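Local coordinates for STBB protein (PDB 2JD3) that probably binds the plasmid centromere as a ribbon-helix-helix dimer and links it to actin-like ParM filaments during plasmid segregation, at residues E67-A71 and D72-T76. Numbering follows the deposited sequence.
Sequences EEFSA and DQVVT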
loop_
_atom_site.group_PDB
_atom_site.type_symbol
_atom_site.label_atom_id
_atom_site.label_comp_id
_atom_site.label_asym_id
_atom_site.label_seq_id
_atom_site.Cartn_x
_atom_site.Cartn_y
_atom_site.Cartn_z
ATOM N N GLU A 67 -10.062 -11.860 -3.294
ATOM C CA GLU A 67 -10.315 -12.321 -1.934
ATOM C C GLU A 67 -9.213 -13.214 -1.405
ATOM O O GLU A 67 -9.261 -13.651 -0.266
ATOM C CB GLU A 67 -11.633 -13.077 -1.864
ATOM C CG GLU A 67 -12.860 -12.190 -1.963
ATOM C CD GLU A 67 -14.138 -13.005 -2.054
ATOM O OE1 GLU A 67 -14.290 -13.768 -3.039
ATOM O OE2 GLU A 67 -14.986 -12.887 -1.137
ATOM N N GLU A 68 -8.214 -13.479 -2.233
ATOM C CA GLU A 68 -7.107 -14.334 -1.836
ATOM C C GLU A 68 -5.885 -13.493 -1.540
ATOM O O GLU A 68 -4.807 -14.027 -1.280
ATOM C CB GLU A 68 -6.778 -15.315 -2.960
ATOM C CG GLU A 68 -7.998 -16.019 -3.549
ATOM C CD GLU A 68 -8.726 -16.871 -2.524
ATOM O OE1 GLU A 68 -9.807 -17.418 -2.854
ATOM O OE2 GLU A 68 -8.213 -16.994 -1.386
ATOM N N PHE A 69 -6.047 -12.176 -1.589
ATOM C CA PHE A 69 -4.936 -11.271 -1.325
ATOM C C PHE A 69 -4.185 -11.730 -0.080
ATOM O O PHE A 69 -4.803 -12.108 0.911
ATOM C CB PHE A 69 -5.461 -9.853 -1.141
ATOM C CG PHE A 69 -4.390 -8.808 -1.132
ATOM C CD1 PHE A 69 -3.511 -8.691 -2.191
ATOM C CD2 PHE A 69 -4.287 -7.912 -0.079
ATOM C CE1 PHE A 69 -2.550 -7.697 -2.207
ATOM C CE2 PHE A 69 -3.328 -6.913 -0.084
ATOM C CZ PHE A 69 -2.460 -6.807 -1.150
ATOM N N SER A 70 -2.859 -11.700 -0.130
ATOM C CA SER A 70 -2.055 -12.149 0.998
ATOM C C SER A 70 -0.753 -11.393 1.140
ATOM O O SER A 70 -0.244 -10.824 0.182
ATOM C CB SER A 70 -1.703 -13.608 0.831
ATOM O OG SER A 70 -0.694 -13.732 -0.156
ATOM N N ALA A 71 -0.195 -11.404 2.341
ATOM C CA ALA A 71 1.066 -10.720 2.560
ATOM C C ALA A 71 2.036 -11.249 1.513
ATOM O O ALA A 71 2.796 -10.493 0.906
ATOM C CB ALA A 71 1.589 -11.022 3.950
ATOM N N ASP A 72 1.979 -12.561 1.304
ATOM C CA ASP A 72 2.844 -13.248 0.360
ATOM C C ASP A 72 2.774 -12.663 -1.051
ATOM O O ASP A 72 3.785 -12.596 -1.749
ATOM C CB ASP A 72 2.494 -14.738 0.336
ATOM C CG ASP A 72 3.595 -15.587 -0.275
ATOM O OD1 ASP A 72 4.679 -15.722 0.346
ATOM O OD2 ASP A 72 3.374 -16.116 -1.386
ATOM N N GLN A 73 1.593 -12.245 -1.484
ATOM C CA GLN A 73 1.479 -11.659 -2.812
ATOM C C GLN A 73 2.177 -10.307 -2.834
ATOM O O GLN A 73 2.815 -9.944 -3.823
ATOM C CB GLN A 73 0.020 -11.473 -3.212
ATOM C CG GLN A 73 -0.678 -12.734 -3.663
ATOM C CD GLN A 73 -2.070 -12.455 -4.182
ATOM O OE1 GLN A 73 -2.654 -13.268 -4.899
ATOM N NE2 GLN A 73 -2.612 -11.300 -3.823
ATOM N N VAL A 74 2.057 -9.560 -1.741
ATOM C CA VAL A 74 2.685 -8.247 -1.674
ATOM C C VAL A 74 4.192 -8.385 -1.721
ATOM O O VAL A 74 4.860 -7.641 -2.437
ATOM C CB VAL A 74 2.290 -7.472 -0.389
ATOM C CG1 VAL A 74 3.018 -6.144 -0.338
ATOM C CG2 VAL A 74 0.794 -7.238 -0.361
ATOM N N VAL A 75 4.735 -9.343 -0.978
ATOM C CA VAL A 75 6.183 -9.527 -0.964
ATOM C C VAL A 75 6.682 -9.878 -2.360
ATOM O O VAL A 75 7.732 -9.404 -2.797
ATOM C CB VAL A 75 6.616 -10.639 0.025
ATOM C CG1 VAL A 75 8.125 -10.740 0.061
ATOM C CG2 VAL A 75 6.090 -10.340 1.413
ATOM N N THR A 76 5.914 -10.701 -3.062
ATOM C CA THR A 76 6.274 -11.114 -4.410
ATOM C C THR A 76 6.315 -9.935 -5.379
ATOM O O THR A 76 7.343 -9.671 -6.007
ATOM C CB THR A 76 5.292 -12.157 -4.924
ATOM O OG1 THR A 76 5.356 -13.312 -4.075
ATOM C CG2 THR A 76 5.628 -12.544 -6.356
#
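S70 is the N-cap of helix 71-82: its OG accepts the backbone N-H of Q73 at 3.0 Å, in a moderately bent bond. The hydroxyl is swung between its own backbone N and carbonyl carbon (chi1 75°), a turn that brings OG over the start of the helix. Backbone bonds continue the turn: V74 N donates to S70 O at 3.3 Å, Q73 N adds a weak second bond to the same oxygen, and V75 N reaches A71 O at 2.9 Å. One turn on, T76 OG1 and T76 N approach D72 O from opposite faces of its carbonyl plane, the hydroxyl at 2.9 Å.

Apolar packing comes from F69, the residue before the cap. With CG anti to the backbone N (chi1 -169°), its ring is carried toward V74, and CZ meets V74 CG2 obliquely at 3.4 Å. The extended side chain of Q73 runs back beside S70, and its NE2 comes 3.2 Å from F69 CD1, the amide and ring planes turned 67° apart. Replacing F69 by alanine would probably leave V74 CG2 without its ring neighbour and the Q73 amide less restricted in rotation. F69 also packs on L53 of the second subunit, while V74 touches L61 of helix 56-64 and L78 of the second subunit.

The carboxylate of D72 leads away from 67-71, OD1 accepting from W84 NE1 of the second subunit. The chemistry implies a helix start fixed twice over: a serine hydroxyl accepts the Q73 N-H, which is otherwise bonded weakly to S70 O, and an aromatic-valine contact ties the incoming loop to a helix that also faces the dimer partner.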